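Side-chain contacts in tRNA (guanine-N(1)-)-methyltransferase (Corynebacterium diphtheriae, PDB 7KFF), which catalyses transfer of a methyl group from S-adenosylmethionine to the N1 atom of guanosine 37 in tRNA, as a dimeric knotted SPOUT methyltransferase: residues K261-R264 with W265-E268; V130-A133 with D134-L137; L37-A40 with I41-D44; P147-Q150 with E151-R154; V176-D179 with A180-T183. All blocks are in the same frame, centred on the assembly; numbering follows the deposited sequence.

Contact 1 (K261-R264 with W265-E268)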
loop_
_atom_site.group_PDB
_atom_site.type_symbol
_atom_site.label_atom_id
_atom_site.label_comp_id
_atom_site.label_asym_id
_atom_site.label_seq_id
_atom_site.Cartn_x
_atom_site.Cartn_y
_atom_site.Cartn_z
ATOM N N LYS A 261 -3.960 35.391 4.854
ATOM C CA LYS A 261 -5.241 34.728 5.077
ATOM C C LYS A 261 -5.297 33.384 4.361
ATOM O O LYS A 261 -5.904 32.428 4.856
ATOM C CB LYS A 261 -6.393 35.594 4.580
ATOM C CG LYS A 261 -6.588 36.888 5.341
ATOM C CD LYS A 261 -7.753 37.657 4.736
ATOM C CE LYS A 261 -8.935 37.718 5.684
ATOM N NZ LYS A 261 -8.650 38.619 6.838
ATOM N N ILE A 262 -4.702 33.299 3.172
ATOM C CA ILE A 262 -4.680 32.027 2.460
ATOM C C ILE A 262 -3.886 31.003 3.254
ATOM O O ILE A 262 -4.289 29.842 3.376
ATOM C CB ILE A 262 -4.131 32.209 1.033
ATOM C CG1 ILE A 262 -5.148 32.986 0.193
ATOM C CG2 ILE A 262 -3.797 30.853 0.418
ATOM C CD1 ILE A 262 -4.569 33.579 -1.074
ATOM N N GLU A 263 -2.751 31.419 3.820
ATOM C CA GLU A 263 -1.936 30.483 4.586
ATOM C C GLU A 263 -2.668 30.020 5.840
ATOM O O GLU A 263 -2.600 28.838 6.200
ATOM C CB GLU A 263 -0.588 31.114 4.927
ATOM C CG GLU A 263 0.544 30.096 5.054
ATOM C CD GLU A 263 0.603 29.117 3.878
ATOM O OE1 GLU A 263 0.356 29.540 2.727
ATOM O OE2 GLU A 263 0.864 27.918 4.114
ATOM N N ARG A 264 -3.398 30.920 6.505
ATOM C CA ARG A 264 -4.176 30.494 7.665
ATOM C C ARG A 264 -5.284 29.532 7.258
ATOM O O ARG A 264 -5.535 28.538 7.949
ATOM C CB ARG A 264 -4.765 31.698 8.402
ATOM C CG ARG A 264 -5.620 31.315 9.614
ATOM C CD ARG A 264 -4.812 30.534 10.660
ATOM N NE ARG A 264 -5.667 29.849 11.626
ATOM C CZ ARG A 264 -5.228 28.965 12.518
ATOM N NH1 ARG A 264 -3.940 28.657 12.568
ATOM N NH2 ARG A 264 -6.083 28.387 13.346
ATOM N N TRP A 265 -5.958 29.809 6.138
ATOM C CA TRP A 265 -6.985 28.904 5.637
ATOM C C TRP A 265 -6.410 27.519 5.392
ATOM O O TRP A 265 -7.027 26.512 5.748
ATOM C CB TRP A 265 -7.611 29.476 4.358
ATOM C CG TRP A 265 -8.620 28.554 3.698
ATOM C CD1 TRP A 265 -9.969 28.511 3.919
ATOM C CD2 TRP A 265 -8.346 27.553 2.714
ATOM N NE1 TRP A 265 -10.550 27.540 3.138
ATOM C CE2 TRP A 265 -9.575 26.943 2.383
ATOM C CE3 TRP A 265 -7.184 27.119 2.075
ATOM C CZ2 TRP A 265 -9.671 25.915 1.451
ATOM C CZ3 TRP A 265 -7.284 26.092 1.141
ATOM C CH2 TRP A 265 -8.516 25.502 0.847
ATOM N N ARG A 266 -5.219 27.446 4.798
ATOM C CA ARG A 266 -4.623 26.144 4.525
ATOM C C ARG A 266 -4.372 25.387 5.824
ATOM O O ARG A 266 -4.613 24.184 5.905
ATOM C CB ARG A 266 -3.314 26.293 3.751
ATOM C CG ARG A 266 -3.417 26.868 2.339
ATOM C CD ARG A 266 -2.175 26.479 1.555
ATOM N NE ARG A 266 -1.584 27.540 0.743
ATOM C CZ ARG A 266 -1.891 27.786 -0.529
ATOM N NH1 ARG A 266 -1.273 28.761 -1.178
ATOM N NH2 ARG A 266 -2.823 27.074 -1.151
ATOM N N ARG A 267 -3.910 26.088 6.860
ATOM C CA ARG A 267 -3.684 25.442 8.150
ATOM C C ARG A 267 -4.997 24.956 8.757
ATOM O O ARG A 267 -5.092 23.815 9.227
ATOM C CB ARG A 267 -2.979 26.407 9.094
ATOM C CG ARG A 267 -2.796 25.892 10.494
ATOM C CD ARG A 267 -1.547 25.093 10.608
ATOM N NE ARG A 267 -1.332 24.612 11.968
ATOM C CZ ARG A 267 -0.441 23.682 12.276
ATOM N NH1 ARG A 267 0.312 23.152 11.323
ATOM N NH2 ARG A 267 -0.318 23.278 13.528
ATOM N N GLU A 268 -6.024 25.808 8.748
ATOM C CA GLU A 268 -7.328 25.388 9.253
ATOM C C GLU A 268 -7.827 24.141 8.535
ATOM O O GLU A 268 -8.313 23.195 9.164
ATOM C CB GLU A 268 -8.335 26.524 9.115
ATOM C CG GLU A 268 -8.050 27.702 10.039
ATOM C CD GLU A 268 -8.966 28.900 9.771
ATOM O OE1 GLU A 268 -9.706 28.894 8.757
ATOM O OE2 GLU A 268 -8.937 29.848 10.565
HETATM O O HOH W 1 -8.564 29.863 13.163
#

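Contact 2 (V130-A133 with D134-L137)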
loop_
_atom_site.group_PDB
_atom_site.type_symbol
_atom_site.label_atom_id
_atom_site.label_comp_id
_atom_site.label_asym_id
_atom_site.label_seq_id
_atom_site.Cartn_x
_atom_site.Cartn_y
_atom_site.Cartn_z
ATOM N N VAL A 130 31.753 -8.306 6.224
ATOM C CA VAL A 130 31.300 -7.002 5.760
ATOM C C VAL A 130 30.676 -6.233 6.923
ATOM O O VAL A 130 29.905 -6.793 7.704
ATOM C CB VAL A 130 30.303 -7.137 4.590
ATOM C CG1 VAL A 130 29.819 -5.763 4.136
ATOM C CG2 VAL A 130 30.933 -7.897 3.427
ATOM N N ALA A 131 31.016 -4.950 7.042
ATOM C CA ALA A 131 30.370 -4.102 8.033
ATOM C C ALA A 131 28.902 -3.927 7.668
ATOM O O ALA A 131 28.531 -3.938 6.492
ATOM C CB ALA A 131 31.039 -2.731 8.076
ATOM N N GLU A 132 28.059 -3.760 8.692
ATOM C CA GLU A 132 26.622 -3.685 8.447
ATOM C C GLU A 132 26.300 -2.608 7.422
ATOM O O GLU A 132 25.504 -2.824 6.500
ATOM C CB GLU A 132 25.864 -3.384 9.743
ATOM C CG GLU A 132 25.695 -4.548 10.670
ATOM C CD GLU A 132 25.014 -5.716 10.002
ATOM O OE1 GLU A 132 23.831 -5.584 9.602
ATOM O OE2 GLU A 132 25.682 -6.757 9.861
ATOM N N ALA A 133 26.904 -1.428 7.577
ATOM C CA ALA A 133 26.537 -0.304 6.725
ATOM C C ALA A 133 26.842 -0.582 5.262
ATOM O O ALA A 133 26.197 -0.009 4.377
ATOM C CB ALA A 133 27.270 0.960 7.178
ATOM N N ASP A 134 27.807 -1.458 4.992
ATOM C CA ASP A 134 28.197 -1.802 3.633
ATOM C C ASP A 134 27.342 -2.903 3.027
ATOM O O ASP A 134 27.457 -3.160 1.826
ATOM C CB ASP A 134 29.659 -2.260 3.623
ATOM C CG ASP A 134 30.619 -1.143 3.960
ATOM O OD1 ASP A 134 30.405 -0.020 3.460
ATOM O OD2 ASP A 134 31.582 -1.384 4.723
ATOM N N LYS A 135 26.520 -3.568 3.815
ATOM C CA LYS A 135 25.637 -4.566 3.250
ATOM C C LYS A 135 24.485 -3.883 2.521
ATOM O O LYS A 135 24.030 -2.822 2.935
ATOM C CB LYS A 135 25.058 -5.432 4.361
ATOM C CG LYS A 135 26.076 -6.287 5.097
ATOM C CD LYS A 135 25.426 -7.094 6.207
ATOM C CE LYS A 135 26.442 -7.994 6.891
ATOM N NZ LYS A 135 25.862 -8.682 8.076
ATOM N N PRO A 136 23.978 -4.486 1.456
ATOM C CA PRO A 136 22.762 -3.963 0.824
ATOM C C PRO A 136 21.567 -4.149 1.738
ATOM O O PRO A 136 21.586 -4.946 2.674
ATOM C CB PRO A 136 22.618 -4.807 -0.446
ATOM C CG PRO A 136 23.435 -6.021 -0.187
ATOM C CD PRO A 136 24.505 -5.678 0.767
ATOM N N LEU A 137 20.508 -3.412 1.444
ATOM C CA LEU A 137 19.263 -3.499 2.193
ATOM C C LEU A 137 18.348 -4.518 1.525
ATOM O O LEU A 137 18.125 -4.443 0.313
ATOM C CB LEU A 137 18.563 -2.139 2.213
ATOM C CG LEU A 137 17.229 -2.046 2.955
ATOM C CD1 LEU A 137 17.405 -2.311 4.439
ATOM C CD2 LEU A 137 16.596 -0.681 2.738
#

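Contact 3 (L37-A40 with I41-D44)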
loop_
_atom_site.group_PDB
_atom_site.type_symbol
_atom_site.label_atom_id
_atom_site.label_comp_id
_atom_site.label_asym_id
_atom_site.label_seq_id
_atom_site.Cartn_x
_atom_site.Cartn_y
_atom_site.Cartn_z
ATOM N N LEU A 37 8.723 6.720 -12.348
ATOM C CA LEU A 37 9.905 5.874 -12.195
ATOM C C LEU A 37 10.545 5.567 -13.543
ATOM O O LEU A 37 11.772 5.499 -13.647
ATOM C CB LEU A 37 9.597 4.599 -11.408
ATOM C CG LEU A 37 9.769 4.738 -9.887
ATOM C CD1 LEU A 37 8.855 5.750 -9.284
ATOM C CD2 LEU A 37 9.592 3.376 -9.227
ATOM N N GLY A 38 9.743 5.408 -14.593
ATOM C CA GLY A 38 10.320 5.268 -15.924
ATOM C C GLY A 38 11.131 6.490 -16.325
ATOM O O GLY A 38 12.225 6.368 -16.897
ATOM N N LYS A 39 10.640 7.683 -15.956
ATOM C CA LYS A 39 11.375 8.917 -16.217
ATOM C C LYS A 39 12.664 8.945 -15.413
ATOM O O LYS A 39 13.705 9.401 -15.900
ATOM C CB LYS A 39 10.535 10.128 -15.812
ATOM C CG LYS A 39 9.543 10.681 -16.813
ATOM C CD LYS A 39 8.949 9.630 -17.695
ATOM C CE LYS A 39 9.711 9.564 -19.003
ATOM N NZ LYS A 39 9.659 8.210 -19.633
ATOM N N ALA A 40 12.612 8.450 -14.171
ATOM C CA ALA A 40 13.807 8.403 -13.335
ATOM C C ALA A 40 14.883 7.536 -13.967
ATOM O O ALA A 40 16.069 7.879 -13.917
ATOM C CB ALA A 40 13.453 7.879 -11.946
ATOM N N ILE A 41 14.494 6.394 -14.529
ATOM C CA ILE A 41 15.444 5.561 -15.259
ATOM C C ILE A 41 16.087 6.347 -16.395
ATOM O O ILE A 41 17.305 6.297 -16.592
ATOM C CB ILE A 41 14.752 4.285 -15.762
ATOM C CG1 ILE A 41 14.317 3.413 -14.587
ATOM C CG2 ILE A 41 15.659 3.508 -16.708
ATOM C CD1 ILE A 41 13.428 2.261 -14.985
ATOM N N GLU A 42 15.286 7.108 -17.141
ATOM C CA GLU A 42 15.816 7.878 -18.265
ATOM C C GLU A 42 16.663 9.071 -17.837
ATOM O O GLU A 42 17.331 9.663 -18.696
ATOM C CB GLU A 42 14.669 8.253 -19.209
ATOM C CG GLU A 42 14.040 6.982 -19.791
ATOM C CD GLU A 42 13.034 7.167 -20.898
ATOM O OE1 GLU A 42 12.679 8.305 -21.262
ATOM O OE2 GLU A 42 12.590 6.116 -21.420
ATOM N N LYS A 43 16.677 9.416 -16.551
ATOM C CA LYS A 43 17.573 10.419 -15.993
ATOM C C LYS A 43 18.788 9.785 -15.323
ATOM O O LYS A 43 19.576 10.497 -14.691
ATOM C CB LYS A 43 16.832 11.293 -14.976
ATOM C CG LYS A 43 15.719 12.139 -15.579
ATOM C CD LYS A 43 14.934 12.892 -14.498
ATOM C CE LYS A 43 13.662 13.521 -15.062
ATOM N NZ LYS A 43 12.612 13.708 -14.009
ATOM N N ASP A 44 18.968 8.468 -15.459
ATOM C CA ASP A 44 20.048 7.743 -14.792
ATOM C C ASP A 44 19.991 7.879 -13.269
ATOM O O ASP A 44 21.019 7.817 -12.593
ATOM C CB ASP A 44 21.436 8.155 -15.297
ATOM C CG ASP A 44 21.881 7.392 -16.533
ATOM O OD1 ASP A 44 21.427 6.239 -16.757
ATOM O OD2 ASP A 44 22.721 7.944 -17.259
#

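Contact 4 (P147-Q150 with E151-R154)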
loop_
_atom_site.group_PDB
_atom_site.type_symbol
_atom_site.label_atom_id
_atom_site.label_comp_id
_atom_site.label_asym_id
_atom_site.label_seq_id
_atom_site.Cartn_x
_atom_site.Cartn_y
_atom_site.Cartn_z
ATOM N N PRO A 147 5.481 -1.487 10.394
ATOM C CA PRO A 147 4.821 -0.657 9.380
ATOM C C PRO A 147 5.774 0.225 8.601
ATOM O O PRO A 147 6.670 0.847 9.165
ATOM C CB PRO A 147 3.860 0.209 10.202
ATOM C CG PRO A 147 3.600 -0.588 11.427
ATOM C CD PRO A 147 4.879 -1.298 11.729
ATOM N N PHE A 148 5.534 0.303 7.291
ATOM C CA PHE A 148 6.203 1.284 6.444
ATOM C C PHE A 148 5.754 2.688 6.834
ATOM O O PHE A 148 4.550 2.972 6.914
ATOM C CB PHE A 148 5.814 1.006 4.982
ATOM C CG PHE A 148 6.520 1.867 3.960
ATOM C CD1 PHE A 148 7.888 2.115 4.039
ATOM C CD2 PHE A 148 5.807 2.418 2.901
ATOM C CE1 PHE A 148 8.521 2.878 3.099
ATOM C CE2 PHE A 148 6.454 3.193 1.961
ATOM C CZ PHE A 148 7.790 3.422 2.059
ATOM N N THR A 149 6.722 3.577 7.045
ATOM C CA THR A 149 6.454 4.951 7.444
ATOM C C THR A 149 7.173 5.900 6.495
ATOM O O THR A 149 8.082 5.527 5.750
ATOM C CB THR A 149 6.945 5.239 8.874
ATOM O OG1 THR A 149 8.373 5.181 8.867
ATOM C CG2 THR A 149 6.349 4.284 9.895
ATOM N N GLN A 150 6.770 7.161 6.546
ATOM C CA GLN A 150 7.458 8.171 5.752
ATOM C C GLN A 150 8.909 8.320 6.193
ATOM O O GLN A 150 9.778 8.641 5.377
ATOM C CB GLN A 150 6.719 9.506 5.792
ATOM C CG GLN A 150 7.206 10.510 4.770
ATOM C CD GLN A 150 6.991 10.067 3.336
ATOM O OE1 GLN A 150 6.124 9.230 3.050
ATOM N NE2 GLN A 150 7.815 10.582 2.429
ATOM N N GLU A 151 9.191 8.108 7.476
ATOM C CA GLU A 151 10.576 8.113 7.931
ATOM C C GLU A 151 11.380 7.004 7.261
ATOM O O GLU A 151 12.534 7.218 6.869
ATOM C CB GLU A 151 10.615 7.953 9.448
ATOM C CG GLU A 151 11.991 8.065 10.071
ATOM C CD GLU A 151 11.932 8.144 11.586
ATOM O OE1 GLU A 151 11.631 7.117 12.226
ATOM O OE2 GLU A 151 12.175 9.241 12.134
ATOM N N ASP A 152 10.797 5.807 7.136
ATOM C CA ASP A 152 11.458 4.744 6.382
ATOM C C ASP A 152 11.743 5.203 4.956
ATOM O O ASP A 152 12.828 4.964 4.418
ATOM C CB ASP A 152 10.574 3.495 6.272
ATOM C CG ASP A 152 10.400 2.724 7.556
ATOM O OD1 ASP A 152 11.311 2.685 8.400
ATOM O OD2 ASP A 152 9.306 2.119 7.677
ATOM N N ALA A 153 10.761 5.860 4.319
ATOM C CA ALA A 153 10.957 6.290 2.940
ATOM C C ALA A 153 12.137 7.244 2.836
ATOM O O ALA A 153 12.974 7.128 1.933
ATOM C CB ALA A 153 9.679 6.926 2.396
ATOM N N ARG A 154 12.241 8.182 3.776
ATOM C CA ARG A 154 13.373 9.106 3.771
ATOM C C ARG A 154 14.677 8.354 3.961
ATOM O O ARG A 154 15.646 8.589 3.244
ATOM C CB ARG A 154 13.219 10.179 4.856
ATOM C CG ARG A 154 12.115 11.175 4.580
ATOM C CD ARG A 154 12.216 12.401 5.450
ATOM N NE ARG A 154 11.931 12.148 6.860
ATOM C CZ ARG A 154 10.702 12.092 7.378
ATOM N NH1 ARG A 154 9.646 12.258 6.598
ATOM N NH2 ARG A 154 10.544 11.842 8.667
HETATM O O HOH W 2 9.478 5.057 11.392
HETATM O O HOH W 3 9.449 12.854 3.582
#

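Contact 5 (V176-D179 with A180-T183)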
loop_
_atom_site.group_PDB
_atom_site.type_symbol
_atom_site.label_atom_id
_atom_site.label_comp_id
_atom_site.label_asym_id
_atom_site.label_seq_id
_atom_site.Cartn_x
_atom_site.Cartn_y
_atom_site.Cartn_z
ATOM N N VAL A 176 15.024 -18.128 5.856
ATOM C CA VAL A 176 15.598 -17.346 4.771
ATOM C C VAL A 176 15.934 -15.955 5.266
ATOM O O VAL A 176 16.997 -15.404 4.947
ATOM C CB VAL A 176 14.615 -17.272 3.587
ATOM C CG1 VAL A 176 15.114 -16.274 2.568
ATOM C CG2 VAL A 176 14.407 -18.656 2.984
ATOM N N ILE A 177 14.994 -15.356 6.009
ATOM C CA ILE A 177 15.136 -14.004 6.537
ATOM C C ILE A 177 16.284 -13.947 7.528
ATOM O O ILE A 177 17.099 -13.026 7.487
ATOM C CB ILE A 177 13.814 -13.553 7.175
ATOM C CG1 ILE A 177 12.758 -13.203 6.134
ATOM C CG2 ILE A 177 14.027 -12.293 8.028
ATOM C CD1 ILE A 177 12.288 -14.312 5.308
ATOM N N GLU A 178 16.383 -14.943 8.416
ATOM C CA GLU A 178 17.467 -14.923 9.390
ATOM C C GLU A 178 18.818 -15.132 8.718
ATOM O O GLU A 178 19.779 -14.407 8.998
ATOM C CB GLU A 178 17.229 -16.007 10.451
ATOM C CG GLU A 178 15.891 -15.888 11.184
ATOM C CD GLU A 178 15.628 -14.507 11.788
ATOM O OE1 GLU A 178 16.598 -13.805 12.174
ATOM O OE2 GLU A 178 14.426 -14.138 11.895
ATOM N N ASP A 179 18.911 -16.130 7.835
ATOM C CA ASP A 179 20.164 -16.380 7.134
ATOM C C ASP A 179 20.587 -15.185 6.284
ATOM O O ASP A 179 21.792 -14.922 6.139
ATOM C CB ASP A 179 20.016 -17.614 6.258
ATOM C CG ASP A 179 21.252 -17.905 5.466
ATOM O OD1 ASP A 179 22.206 -18.456 6.050
ATOM O OD2 ASP A 179 21.262 -17.630 4.252
ATOM N N ALA A 180 19.620 -14.452 5.718
ATOM C CA ALA A 180 19.940 -13.318 4.863
ATOM C C ALA A 180 20.690 -12.233 5.614
ATOM O O ALA A 180 21.380 -11.426 4.986
ATOM C CB ALA A 180 18.662 -12.746 4.253
ATOM N N LYS A 181 20.576 -12.195 6.945
ATOM C CA LYS A 181 21.267 -11.182 7.732
ATOM C C LYS A 181 22.782 -11.285 7.611
ATOM O O LYS A 181 23.483 -10.304 7.875
ATOM C CB LYS A 181 20.834 -11.224 9.191
ATOM C CG LYS A 181 19.376 -10.888 9.376
ATOM C CD LYS A 181 18.892 -11.094 10.800
ATOM C CE LYS A 181 17.401 -10.821 10.863
ATOM N NZ LYS A 181 16.853 -11.091 12.221
ATOM N N LYS A 182 23.303 -12.435 7.196
ATOM C CA LYS A 182 24.743 -12.536 6.978
ATOM C C LYS A 182 25.197 -11.666 5.818
ATOM O O LYS A 182 26.356 -11.237 5.785
ATOM C CB LYS A 182 25.133 -13.991 6.702
ATOM C CG LYS A 182 24.969 -14.906 7.895
ATOM C CD LYS A 182 25.301 -16.345 7.509
ATOM C CE LYS A 182 25.301 -17.268 8.714
ATOM N NZ LYS A 182 25.557 -18.684 8.300
ATOM N N THR A 183 24.307 -11.402 4.864
ATOM C CA THR A 183 24.629 -10.718 3.621
ATOM C C THR A 183 23.993 -9.349 3.502
ATOM O O THR A 183 24.531 -8.480 2.812
ATOM C CB THR A 183 24.149 -11.579 2.441
ATOM O OG1 THR A 183 24.777 -12.866 2.533
ATOM C CG2 THR A 183 24.487 -10.950 1.108
HETATM O O HOH W 4 23.093 -14.766 3.595
HETATM O O HOH W 5 22.395 -19.464 8.513
HETATM O O HOH W 6 24.633 -18.752 5.031
#

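Contact 1 (K261-R264 with W265-E268)
The guanidinium of R266 has the CG2 methyl of I262 over one face, 3.6 Å from NH1 and displaced toward the rim of the group, and the carboxylate of E263 at its edge. There OE1 of E263 lies in the guanidinium plane, 3.4 Å from NE of R266, in a long salt bridge whose hydrogen bond is weak though fairly straight at 165°; the two planar groups are turned 54° against each other. On another side of the helix, R264 NE makes an equally weak salt bridge with E268 OE2, also 3.4 Å, the carboxylate standing almost perpendicular to the guanidinium. A water in the guanidinium plane also bridges this i to i+4 pair, accepting from R264 NH2 and donating to E268 OE2 at 2.6 Å. R264 leaves the backbone with CG anti to N (chi1 179°) and bends at chi2, which brings NE to the E268 carboxylate at the guanidinium edge. Two acid-base pairs, i to i+3 and i to i+4, thus lie on different sides of the same stretch of helix, beside main-chain bonds such as E268 N to R264 O. The stretch belongs to helix 259-277. D291 at the start of helix 289-299 pairs with both R264 and R267, Y294 packs on R264 and E268, and W265 turns to the loop at P251, V253 and L254. I262 and R266 meet G70 and F69 of the second subunit.

Contact 2 (V130-A133 with D134-L137)
E132 and K135 face each other across a short 3-10 turn, with a salt bridge of 2.6 Å between E132 OE2 and K135 NZ. The two side chains reach it by different shapes. E132 has CG beside its backbone N and folds again at chi2 (-56°), which swings its carboxylate toward the end of the K135 chain, whereas K135 is extended from CG to NZ and runs straight out to meet it. The ammonium approaches OE2 on the syn side of the carboxylate, 22° out of its plane. It has a second partner in the main-chain O of K181, so the lysine joins this turn to the segment that follows helix 174-180. The backbone closes with D134 N to A131 O and K135 N to E132 O, both 3.0 Å, as expected in a tight turn. R185 of strand 185-190 packs on E132 and donates from NH2 to K135 O, just before the chain enters strand 137-141 of the parallel sheet. V130 is placed with CG1 anti to N, chi1 179°, and that methyl meets D134 CB at 3.5 Å and K135 CG at 3.9 Å.

Contact 3 (L37-A40 with I41-D44)
K39 and E42 meet through a doubly bent lysine: its chain turns at chi2 (33°) and chi3 (-96°), both off the staggered positions, and so curls toward the glutamate, the two side chains lying side by side and pointing the same way. The resulting salt bridge is weak, 3.4 Å from K39 NZ to E42 OE1, on the last turn of helix 35-42. That helix is the crossover of a beta-alpha-beta unit between strands 17-23 and 46-52, and it ends in a Schellman motif, with D44 as the C-prime residue at positive phi (59°). Regular bonds lead up to it, I41 N to L37 O and E42 N to G38 O. K43 N then divides itself between two acceptors, a weak bond to K39 O and another to A40 O at 3.1 Å. L37, A40 and I41 turn to L46 of the following strand, and L37 also packs on A207 and V211 of helix 200-211 and on I197 of the second subunit. The extended chain of K43 takes its ammonium to the O of G216, while nearer the backbone its CG rests 3.4 Å from K39 O.

Contact 4 (P147-Q150 with E151-R154)
T149 and D152 form a capping box at the start of helix 150-156, each side chain accepting from the other's backbone. D152 N donates to T149 OG1 at 3.0 Å along a nearly straight path (165°), and T149 N returns a bond of 3.0 Å to D152 OD2, which it meets from above the carboxylate plane. The threonine is set for this by a chi1 of 67°, which tucks OG1 between its backbone N and carbonyl carbon and turns it to D152 N. OD2 of D152 has another strong partner in R187, whose salt bridge ties the cap to strand 185-190. One turn later, R154 N bonds to Q150 O, and that same oxygen lies over one face of the R154 guanidinium, displaced to its rim. A water in the guanidinium plane accepts from both R154 NH1 and Q150 NE2, while Q150 OE1 takes the backbone N-H of V195 of the second subunit. Apolar packing completes the contact: the F148 ring runs past D152 in the opposite direction, its plane only 13° from that of the carboxylate, and it continues to I206 and A209 of helix 200-211 and to Y194 of the second subunit. Within the turn, F148 CD1 is 3.8 Å from D152 CB, and its outer CZ reaches A153 CB at 4.0 Å.

Contact 5 (V176-D179 with A180-T183)
D179 OD1 is gripped by two waters that each donate to it, at 2.7 and 2.6 Å, and both waters in turn accept weakly from K182 NZ. K182 NZ itself stays 4.0 Å from D179 OD1, beyond a direct salt bridge, and the two are linked by the waters. The other carboxylate oxygen, OD2, pairs with R246 of the second subunit, and W245 of that subunit packs on D179. The main-chain O of D179 has two partners of its own: K182 N, and a third water that donates to it and bonds to T183 OG1. On another side, E178 and K181 lie alongside each other, pointing the same way. E178 folds at chi2 (-53°) while K181 is extended, and K181 NZ meets E178 OE1 at 2.7 Å on the syn side of the carboxylate. The backbone bonding changes here: A180 N bonds to V176 O, an i to i+4 pair, whereas K181 N takes E178 O and K182 N takes D179 O, both at i to i+3 spacing. V176 packs on W82 and L86 of helix 79-90, and I177 and A180 on V186 of strand 185-190. The chemistry divides the two acids: E178 probably has its charge balanced by K181 close by in sequence, whereas D179, buried and probably ionised, appears to balance its charge between an arginine across the dimer interface and a lysine held through water.

From the N terminus, contact 3 comes first, ending the helix between strands 17-23 and 46-52. Contact 2 forms the turn that enters strand 137-141, contact 4 starts the helix after strand 146-147, and contact 5 spans part of helix 174-180 and the segment before strand 185-190; contact 1 lies last, on helix 259-277. All are local, between segments adjacent in sequence, and they follow in series without nesting or crossing. Contacts 2 and 5 touch through K135, which joins the approaches to two neighbouring strands. Contact 1 stands apart, about 50 Å between centres from contact 5, yet contacts 1, 3, 4 and 5 all meet the second subunit.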